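Serine protease pet (PDB 4OM9) is a secreted serine protease, the passenger domain of an autotransporter enterotoxin of enteroaggregative Escherichia coli, and probably cleaves the cytoskeletal protein alpha-fodrin in host cells. Local coordinates at residues Q468-N476 and F634-S642; S694-S705 and M725-E736. All blocks are in the same frame, centred on the assembly; numbering follows the deposited sequence.

Contact 1. Residues Q468-N476 and F634-S642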
loop_
_atom_site.group_PDB
_atom_site.type_symbol
_atom_site.label_atom_id
_atom_site.label_comp_id
_atom_site.label_asym_id
_atom_site.label_seq_id
_atom_site.Cartn_x
_atom_site.Cartn_y
_atom_site.Cartn_z
ATOM N N GLN A 468 6.795 10.896 19.658
ATOM C CA GLN A 468 6.278 12.206 20.019
ATOM C C GLN A 468 6.458 13.199 18.873
ATOM O O GLN A 468 5.983 14.336 18.926
ATOM C CB GLN A 468 6.968 12.714 21.280
ATOM C CG GLN A 468 6.786 11.801 22.487
ATOM C CD GLN A 468 7.387 12.385 23.756
ATOM O OE1 GLN A 468 8.467 11.982 24.188
ATOM N NE2 GLN A 468 6.688 13.344 24.357
ATOM N N ASN A 469 7.161 12.760 17.837
ATOM C CA ASN A 469 7.376 13.585 16.671
ATOM C C ASN A 469 7.035 12.792 15.444
ATOM O O ASN A 469 6.752 11.594 15.536
ATOM C CB ASN A 469 8.819 14.071 16.588
ATOM C CG ASN A 469 9.373 14.485 17.932
ATOM O OD1 ASN A 469 10.329 13.880 18.440
ATOM N ND2 ASN A 469 8.781 15.525 18.521
ATOM N N ASN A 470 7.058 13.473 14.301
ATOM C CA ASN A 470 6.773 12.853 13.024
ATOM C C ASN A 470 7.681 11.666 12.788
ATOM O O ASN A 470 8.911 11.784 12.841
ATOM C CB ASN A 470 6.944 13.853 11.887
ATOM C CG ASN A 470 5.755 14.780 11.724
ATOM O OD1 ASN A 470 4.772 14.715 12.474
ATOM N ND2 ASN A 470 5.849 15.662 10.746
ATOM N N TYR A 471 7.063 10.523 12.538
ATOM C CA TYR A 471 7.798 9.298 12.315
ATOM C C TYR A 471 7.015 8.409 11.349
ATOM O O TYR A 471 5.777 8.299 11.440
ATOM C CB TYR A 471 8.073 8.559 13.635
ATOM C CG TYR A 471 8.285 7.083 13.405
ATOM C CD1 TYR A 471 9.487 6.592 12.895
ATOM C CD2 TYR A 471 7.269 6.180 13.659
ATOM C CE1 TYR A 471 9.663 5.229 12.655
ATOM C CE2 TYR A 471 7.438 4.840 13.433
ATOM C CZ TYR A 471 8.631 4.364 12.931
ATOM O OH TYR A 471 8.750 3.015 12.708
ATOM N N ILE A 472 7.723 7.799 10.403
ATOM C CA ILE A 472 7.066 6.888 9.476
ATOM C C ILE A 472 7.544 5.451 9.676
ATOM O O ILE A 472 8.728 5.180 9.597
ATOM C CB ILE A 472 7.294 7.295 8.011
ATOM C CG1 ILE A 472 7.024 8.788 7.831
ATOM C CG2 ILE A 472 6.399 6.465 7.097
ATOM C CD1 ILE A 472 7.102 9.273 6.378
ATOM N N TYR A 473 6.605 4.548 9.945
ATOM C CA TYR A 473 6.893 3.125 9.952
ATOM C C TYR A 473 6.707 2.638 8.528
ATOM O O TYR A 473 5.593 2.721 7.980
ATOM C CB TYR A 473 5.984 2.369 10.929
ATOM C CG TYR A 473 6.173 0.864 10.913
ATOM C CD1 TYR A 473 7.449 0.292 11.067
ATOM C CD2 TYR A 473 5.079 0.008 10.774
ATOM C CE1 TYR A 473 7.620 -1.083 11.057
ATOM C CE2 TYR A 473 5.238 -1.366 10.759
ATOM C CZ TYR A 473 6.510 -1.911 10.908
ATOM O OH TYR A 473 6.670 -3.284 10.886
ATOM N N HIS A 474 7.809 2.191 7.918
ATOM C CA HIS A 474 7.812 1.683 6.557
ATOM C C HIS A 474 7.438 0.194 6.488
ATOM O O HIS A 474 7.195 -0.333 5.408
ATOM C CB HIS A 474 9.187 1.869 5.912
ATOM C CG HIS A 474 9.542 3.290 5.561
ATOM N ND1 HIS A 474 8.781 4.075 4.715
ATOM C CD2 HIS A 474 10.640 4.023 5.875
ATOM C CE1 HIS A 474 9.374 5.251 4.561
ATOM N NE2 HIS A 474 10.499 5.243 5.250
ATOM N N GLY A 475 7.427 -0.494 7.630
ATOM C CA GLY A 475 7.205 -1.937 7.646
ATOM C C GLY A 475 5.743 -2.346 7.766
ATOM O O GLY A 475 4.838 -1.503 7.689
ATOM N N ASN A 476 5.492 -3.636 7.978
ATOM C CA ASN A 476 4.114 -4.104 8.092
ATOM C C ASN A 476 3.720 -4.612 9.488
ATOM O O ASN A 476 4.545 -4.705 10.398
ATOM C CB ASN A 476 3.842 -5.210 7.078
ATOM C CG ASN A 476 4.409 -4.899 5.717
ATOM O OD1 ASN A 476 3.974 -3.957 5.057
ATOM N ND2 ASN A 476 5.397 -5.695 5.285
ATOM N N PHE A 634 23.157 -0.413 13.435
ATOM C CA PHE A 634 22.505 -0.291 14.747
ATOM C C PHE A 634 22.217 1.160 15.012
ATOM O O PHE A 634 22.137 1.592 16.144
ATOM C CB PHE A 634 23.399 -0.856 15.845
ATOM C CG PHE A 634 23.933 -2.226 15.538
ATOM C CD1 PHE A 634 23.088 -3.319 15.515
ATOM C CD2 PHE A 634 25.279 -2.424 15.291
ATOM C CE1 PHE A 634 23.567 -4.578 15.249
ATOM C CE2 PHE A 634 25.763 -3.682 15.023
ATOM C CZ PHE A 634 24.905 -4.760 14.995
ATOM N N THR A 635 22.159 1.922 13.938
ATOM C CA THR A 635 21.788 3.315 14.013
ATOM C C THR A 635 20.772 3.569 12.899
ATOM O O THR A 635 20.817 2.931 11.844
ATOM C CB THR A 635 23.031 4.223 13.898
ATOM O OG1 THR A 635 23.720 4.221 15.157
ATOM C CG2 THR A 635 22.630 5.657 13.580
ATOM N N PHE A 636 19.848 4.481 13.150
ATOM C CA PHE A 636 18.716 4.711 12.267
ATOM C C PHE A 636 18.579 6.186 11.972
ATOM O O PHE A 636 18.700 7.016 12.873
ATOM C CB PHE A 636 17.454 4.168 12.915
ATOM C CG PHE A 636 16.193 4.491 12.185
ATOM C CD1 PHE A 636 15.722 3.658 11.179
ATOM C CD2 PHE A 636 15.452 5.608 12.537
ATOM C CE1 PHE A 636 14.534 3.950 10.539
ATOM C CE2 PHE A 636 14.265 5.907 11.891
ATOM C CZ PHE A 636 13.802 5.081 10.897
ATOM N N ARG A 637 18.334 6.493 10.703
ATOM C CA ARG A 637 18.166 7.860 10.232
ATOM C C ARG A 637 16.789 7.990 9.574
ATOM O O ARG A 637 16.284 7.033 8.970
ATOM C CB ARG A 637 19.295 8.229 9.249
ATOM C CG ARG A 637 18.940 8.011 7.767
ATOM C CD ARG A 637 19.925 7.185 6.935
ATOM N NE ARG A 637 20.988 7.987 6.332
ATOM C CZ ARG A 637 21.706 7.628 5.267
ATOM N NH1 ARG A 637 21.471 6.486 4.635
ATOM N NH2 ARG A 637 22.656 8.431 4.818
ATOM N N GLN A 638 16.159 9.154 9.717
ATOM C CA GLN A 638 14.913 9.431 9.001
ATOM C C GLN A 638 14.738 10.933 8.841
ATOM O O GLN A 638 15.036 11.695 9.751
ATOM C CB GLN A 638 13.695 8.816 9.715
ATOM C CG GLN A 638 12.366 8.995 8.939
ATOM C CD GLN A 638 11.222 8.107 9.460
ATOM O OE1 GLN A 638 10.544 8.433 10.449
ATOM N NE2 GLN A 638 10.988 6.994 8.774
ATOM N N ASP A 639 14.292 11.347 7.660
ATOM C CA ASP A 639 14.059 12.753 7.359
ATOM C C ASP A 639 12.785 12.868 6.547
ATOM O O ASP A 639 12.697 12.380 5.422
ATOM C CB ASP A 639 15.233 13.371 6.595
ATOM C CG ASP A 639 15.148 14.886 6.523
ATOM O OD1 ASP A 639 14.136 15.454 6.973
ATOM O OD2 ASP A 639 16.095 15.518 6.025
ATOM N N ILE A 640 11.799 13.529 7.130
ATOM C CA ILE A 640 10.457 13.513 6.594
ATOM C C ILE A 640 10.085 14.819 5.911
ATOM O O ILE A 640 10.311 15.900 6.448
ATOM C CB ILE A 640 9.444 13.206 7.708
ATOM C CG1 ILE A 640 9.621 11.767 8.175
ATOM C CG2 ILE A 640 8.025 13.406 7.217
ATOM C CD1 ILE A 640 8.895 11.481 9.436
ATOM N N LYS A 641 9.527 14.706 4.712
ATOM C CA LYS A 641 8.900 15.856 4.069
ATOM C C LYS A 641 7.428 15.577 3.817
ATOM O O LYS A 641 7.011 14.432 3.625
ATOM C CB LYS A 641 9.605 16.217 2.758
ATOM C CG LYS A 641 11.005 16.760 2.974
ATOM C CD LYS A 641 10.968 17.991 3.879
ATOM C CE LYS A 641 12.250 18.134 4.696
ATOM N NZ LYS A 641 13.460 18.315 3.850
ATOM N N SER A 642 6.636 16.637 3.826
ATOM C CA SER A 642 5.233 16.505 3.523
ATOM C C SER A 642 4.788 17.647 2.629
ATOM O O SER A 642 5.448 18.677 2.542
ATOM C CB SER A 642 4.411 16.465 4.809
ATOM O OG SER A 642 4.682 17.593 5.620
#

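Contact 2. Residues S694-S705 and M725-E736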
loop_
_atom_site.group_PDB
_atom_site.type_symbol
_atom_site.label_atom_id
_atom_site.label_comp_id
_atom_site.label_asym_id
_atom_site.label_seq_id
_atom_site.Cartn_x
_atom_site.Cartn_y
_atom_site.Cartn_z
ATOM N N SER A 694 -24.451 2.098 2.188
ATOM C CA SER A 694 -25.414 1.018 2.012
ATOM C C SER A 694 -25.935 0.556 3.359
ATOM O O SER A 694 -26.718 -0.390 3.464
ATOM C CB SER A 694 -24.777 -0.153 1.261
ATOM O OG SER A 694 -24.223 0.278 0.028
ATOM N N SER A 695 -25.478 1.242 4.395
ATOM C CA SER A 695 -25.807 0.892 5.763
ATOM C C SER A 695 -26.369 2.128 6.442
ATOM O O SER A 695 -25.994 3.247 6.087
ATOM C CB SER A 695 -24.557 0.364 6.487
ATOM O OG SER A 695 -24.844 -0.028 7.815
ATOM N N SER A 696 -27.261 1.935 7.406
ATOM C CA SER A 696 -27.907 3.055 8.102
ATOM C C SER A 696 -26.943 4.147 8.578
ATOM O O SER A 696 -25.874 3.854 9.121
ATOM C CB SER A 696 -28.690 2.542 9.312
ATOM O OG SER A 696 -29.934 1.984 8.948
ATOM N N LEU A 697 -27.332 5.404 8.392
ATOM C CA LEU A 697 -26.556 6.518 8.910
ATOM C C LEU A 697 -27.431 7.534 9.641
ATOM O O LEU A 697 -28.237 8.218 9.024
ATOM C CB LEU A 697 -25.789 7.201 7.785
ATOM C CG LEU A 697 -24.952 8.416 8.189
ATOM C CD1 LEU A 697 -23.589 8.357 7.530
ATOM C CD2 LEU A 697 -25.666 9.706 7.813
ATOM N N PHE A 698 -27.256 7.621 10.956
ATOM C CA PHE A 698 -27.976 8.573 11.795
ATOM C C PHE A 698 -27.025 9.656 12.257
ATOM O O PHE A 698 -25.872 9.376 12.570
ATOM C CB PHE A 698 -28.593 7.891 13.013
ATOM C CG PHE A 698 -29.278 6.601 12.701
ATOM C CD1 PHE A 698 -28.557 5.423 12.609
ATOM C CD2 PHE A 698 -30.644 6.559 12.506
ATOM C CE1 PHE A 698 -29.184 4.231 12.320
ATOM C CE2 PHE A 698 -31.279 5.373 12.213
ATOM C CZ PHE A 698 -30.551 4.206 12.120
ATOM N N THR A 699 -27.505 10.892 12.305
ATOM C CA THR A 699 -26.662 12.000 12.721
ATOM C C THR A 699 -27.480 13.124 13.347
ATOM O O THR A 699 -28.467 13.594 12.776
ATOM C CB THR A 699 -25.865 12.550 11.548
ATOM O OG1 THR A 699 -25.066 11.498 11.002
ATOM C CG2 THR A 699 -24.948 13.657 12.007
ATOM N N THR A 700 -27.057 13.549 14.530
ATOM C CA THR A 700 -27.706 14.651 15.218
ATOM C C THR A 700 -27.238 15.977 14.639
ATOM O O THR A 700 -27.665 17.044 15.066
ATOM C CB THR A 700 -27.419 14.607 16.718
ATOM O OG1 THR A 700 -26.003 14.701 16.939
ATOM C CG2 THR A 700 -27.942 13.301 17.308
ATOM N N SER A 701 -26.363 15.884 13.647
ATOM C CA SER A 701 -25.767 17.034 12.997
ATOM C C SER A 701 -26.103 17.009 11.510
ATOM O O SER A 701 -27.032 16.319 11.094
ATOM C CB SER A 701 -24.250 17.028 13.207
ATOM O OG SER A 701 -23.638 18.183 12.662
ATOM N N ASN A 702 -25.321 17.733 10.715
ATOM C CA ASN A 702 -25.577 17.883 9.285
ATOM C C ASN A 702 -24.464 17.336 8.385
ATOM O O ASN A 702 -23.328 17.155 8.816
ATOM C CB ASN A 702 -25.784 19.356 8.956
ATOM C CG ASN A 702 -24.507 20.148 9.086
ATOM O OD1 ASN A 702 -23.889 20.500 8.091
ATOM N ND2 ASN A 702 -24.082 20.403 10.322
ATOM N N ILE A 703 -24.816 17.111 7.122
ATOM C CA ILE A 703 -23.906 16.617 6.099
ATOM C C ILE A 703 -23.836 17.603 4.950
ATOM O O ILE A 703 -24.852 17.892 4.326
ATOM C CB ILE A 703 -24.359 15.251 5.548
ATOM C CG1 ILE A 703 -24.464 14.224 6.671
ATOM C CG2 ILE A 703 -23.418 14.760 4.448
ATOM C CD1 ILE A 703 -25.294 13.028 6.297
ATOM N N LYS A 704 -22.647 18.125 4.678
ATOM C CA LYS A 704 -22.436 19.002 3.536
ATOM C C LYS A 704 -21.723 18.233 2.442
ATOM O O LYS A 704 -20.765 17.506 2.727
ATOM C CB LYS A 704 -21.637 20.238 3.943
ATOM C CG LYS A 704 -22.352 21.071 4.984
ATOM C CD LYS A 704 -21.531 22.257 5.461
ATOM C CE LYS A 704 -22.274 22.973 6.591
ATOM N NZ LYS A 704 -21.579 24.190 7.093
ATOM N N SER A 705 -22.177 18.386 1.197
ATOM C CA SER A 705 -21.656 17.565 0.107
ATOM C C SER A 705 -21.603 18.255 -1.260
ATOM O O SER A 705 -22.619 18.677 -1.806
ATOM C CB SER A 705 -22.482 16.279 -0.010
ATOM O OG SER A 705 -22.106 15.528 -1.154
ATOM N N MET A 725 -32.845 0.082 5.185
ATOM C CA MET A 725 -32.340 0.801 6.365
ATOM C C MET A 725 -32.673 2.313 6.341
ATOM O O MET A 725 -33.350 2.786 5.431
ATOM C CB MET A 725 -30.827 0.583 6.509
ATOM C CG MET A 725 -30.048 0.391 5.216
ATOM S SD MET A 725 -29.650 1.944 4.417
ATOM C CE MET A 725 -31.127 2.254 3.449
ATOM N N PHE A 726 -32.209 3.067 7.340
ATOM C CA PHE A 726 -32.583 4.484 7.465
ATOM C C PHE A 726 -31.422 5.473 7.359
ATOM O O PHE A 726 -30.285 5.159 7.688
ATOM C CB PHE A 726 -33.279 4.760 8.804
ATOM C CG PHE A 726 -34.148 3.645 9.300
ATOM C CD1 PHE A 726 -35.139 3.103 8.501
ATOM C CD2 PHE A 726 -33.983 3.154 10.589
ATOM C CE1 PHE A 726 -35.937 2.083 8.975
ATOM C CE2 PHE A 726 -34.779 2.134 11.065
ATOM C CZ PHE A 726 -35.755 1.598 10.260
ATOM N N TYR A 727 -31.736 6.693 6.940
ATOM C CA TYR A 727 -30.782 7.792 7.012
ATOM C C TYR A 727 -31.436 9.020 7.622
ATOM O O TYR A 727 -32.256 9.675 6.980
ATOM C CB TYR A 727 -30.234 8.147 5.633
ATOM C CG TYR A 727 -29.616 6.994 4.894
ATOM C CD1 TYR A 727 -28.297 6.618 5.128
ATOM C CD2 TYR A 727 -30.350 6.282 3.954
ATOM C CE1 TYR A 727 -27.731 5.559 4.453
ATOM C CE2 TYR A 727 -29.796 5.236 3.267
ATOM C CZ TYR A 727 -28.487 4.873 3.518
ATOM O OH TYR A 727 -27.939 3.811 2.829
ATOM N N ALA A 728 -31.074 9.332 8.862
ATOM C CA ALA A 728 -31.540 10.554 9.501
ATOM C C ALA A 728 -30.397 11.554 9.611
ATOM O O ALA A 728 -29.273 11.192 9.987
ATOM C CB ALA A 728 -32.121 10.256 10.876
ATOM N N ALA A 729 -30.683 12.802 9.261
ATOM C CA ALA A 729 -29.768 13.904 9.519
ATOM C C ALA A 729 -30.549 15.071 10.106
ATOM O O ALA A 729 -31.161 15.848 9.375
ATOM C CB ALA A 729 -29.045 14.319 8.251
ATOM N N GLY A 730 -30.539 15.173 11.429
ATOM C CA GLY A 730 -31.290 16.188 12.140
ATOM C C GLY A 730 -30.991 17.594 11.663
ATOM O O GLY A 730 -31.883 18.445 11.621
ATOM N N GLY A 731 -29.735 17.836 11.293
ATOM C CA GLY A 731 -29.295 19.152 10.861
ATOM C C GLY A 731 -29.437 19.332 9.362
ATOM O O GLY A 731 -28.983 20.334 8.794
ATOM N N TYR A 732 -30.073 18.346 8.734
ATOM C CA TYR A 732 -30.362 18.339 7.302
ATOM C C TYR A 732 -29.097 18.050 6.494
ATOM O O TYR A 732 -27.996 17.940 7.044
ATOM C CB TYR A 732 -30.979 19.675 6.816
ATOM C CG TYR A 732 -31.984 20.380 7.727
ATOM C CD1 TYR A 732 -32.686 19.699 8.719
ATOM C CD2 TYR A 732 -32.235 21.743 7.569
ATOM C CE1 TYR A 732 -33.588 20.357 9.539
ATOM C CE2 TYR A 732 -33.139 22.404 8.379
ATOM C CZ TYR A 732 -33.811 21.709 9.364
ATOM O OH TYR A 732 -34.712 22.365 10.169
ATOM N N GLU A 733 -29.264 17.908 5.182
ATOM C CA GLU A 733 -28.128 17.844 4.275
ATOM C C GLU A 733 -28.124 19.058 3.364
ATOM O O GLU A 733 -29.182 19.590 3.010
ATOM C CB GLU A 733 -28.135 16.555 3.450
ATOM C CG GLU A 733 -29.483 15.937 3.240
ATOM C CD GLU A 733 -29.690 14.687 4.074
ATOM O OE1 GLU A 733 -28.698 13.954 4.335
ATOM O OE2 GLU A 733 -30.861 14.441 4.465
ATOM N N LEU A 734 -26.926 19.497 2.997
ATOM C CA LEU A 734 -26.732 20.706 2.210
ATOM C C LEU A 734 -25.792 20.415 1.041
ATOM O O LEU A 734 -24.736 19.807 1.218
ATOM C CB LEU A 734 -26.195 21.838 3.103
ATOM C CG LEU A 734 -25.310 22.977 2.585
ATOM C CD1 LEU A 734 -25.969 23.724 1.456
ATOM C CD2 LEU A 734 -24.932 23.946 3.706
ATOM N N THR A 735 -26.187 20.837 -0.156
ATOM C CA THR A 735 -25.400 20.562 -1.355
ATOM C C THR A 735 -24.659 21.823 -1.824
ATOM O O THR A 735 -25.218 22.919 -1.814
ATOM C CB THR A 735 -26.291 20.000 -2.472
ATOM O OG1 THR A 735 -27.113 18.951 -1.938
ATOM C CG2 THR A 735 -25.445 19.444 -3.596
ATOM N N GLU A 736 -23.403 21.651 -2.235
ATOM C CA GLU A 736 -22.439 22.753 -2.306
ATOM C C GLU A 736 -21.847 23.061 -3.684
ATOM O O GLU A 736 -21.114 24.035 -3.834
ATOM C CB GLU A 736 -21.281 22.466 -1.343
ATOM C CG GLU A 736 -21.699 22.298 0.098
ATOM C CD GLU A 736 -21.864 23.622 0.822
ATOM O OE1 GLU A 736 -21.363 23.733 1.962
ATOM O OE2 GLU A 736 -22.500 24.551 0.264
#

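Contact 1. Residues Q468-N476 and F634-S642
The amide of Q638 bonds to both backbone groups of I472, much as a strand edge is paired by a neighbouring peptide. I472 N donates to Q638 OE1 over 2.9 Å, an almost straight bond although the N-H arrives tilted from the plane of the amide carbonyl. In return Q638 NE2 gives a hydrogen to I472 O at 3.0 Å; this bond is straight, lies in the amide plane and uses a lone pair of the acceptor. Together the two bonds fix the rotation of the amide about its last torsion. The side chain reaches so far because CG stands anti to the backbone N (chi1 -176°) and the chain beyond it is extended.

The primary amide takes the part of one peptide group of a neighbouring strand. On its other edge 471-473 runs parallel to strand 496-498 in the beta-helix that forms the stalk of the passenger domain, whereas 634-642 belongs to an excursion whose strand 640-644 pairs antiparallel with 618-622. The touching parts run 114° apart, far from either strand-pairing direction, and it is the side chain of Q638 that makes the link to I472.

Aromatic groups also meet the amide. Q638 OE1 lies 3.2 Å from Y471 CD1, with the ring and amide planes 34° apart, while the hydroxyl of Y471 is bonded to I443 O. The H474 ring plane is nearly perpendicular to the amide, its NE2 4.0 Å from Q638 NE2 and hydrogen-bonded to D622, on the strand that pairs with 640-644. F636 CZ approaches the edge of the Y471 ring, 4.5 Å from CE1.

Apolar contact continues at I640, whose CD1 lies 3.7 Å from I472 CG1 and rests against the backbone of N470, 3.4 Å from N470 O. Y620 of strand 618-622 touches both isoleucines.

Contact 2. Residues S694-S705 and M725-E736
Backbone hydrogen bonds between parallel strands carry this contact, and the straighter ones include L734 N to I703 O and G730 N to T699 O, both 2.9 Å. S705 N to L734 O continues the ladder; the bonds from A728 N to L697 O and from T699 N to A728 O are weak because they are bent. One side chain joins in: S696 OG, anti to its own carbonyl carbon (chi1 -79°), accepts F726 N at 3.0 Å just before the first bridged pair, L697 with Y727. At the corner, G731, within the type I turn A729-Y732, donates its N-H to S701 O from above the carbonyl plane.

The strands run parallel in register, I703 level with E733, as between successive coils of a right-handed beta-helix. F698 reaches back to F726, two residues before its register partner A728, CE2 meeting CD2 at 3.9 Å with each ring approached near its plane. On the same face K704 lays its extended chain across L734, CE to CD2 4.0 Å. On the buried face L697 CB packs on Y727 CD1 at 3.7 Å, and I703 runs alongside E733. The Y727 hydroxyl is bonded to T712 O.

Strands 676-679 and 682-685 continue the two ladders beyond 694-705, and strand 747-755 takes them up on the far side of 725-736.

Both contacts involve the beta-helical stalk, with centres about 39 Å apart and no touch between them, yet they join its parts differently. Contact 2 links one coil to the next over a short sequence separation, through main-chain ladders that repeat along the stalk, and it combines twelve buried residues with a few exposed ones, most of them at the turn. Contact 1 closes a much longer separation: an excursion lies across a coil edge, so a side-chain amide does the work that peptide groups do in contact 2. It lies nearer the centre of the chain and is much smaller, 293 against 905 Å² of buried surface, with no exposed residue among those that touch.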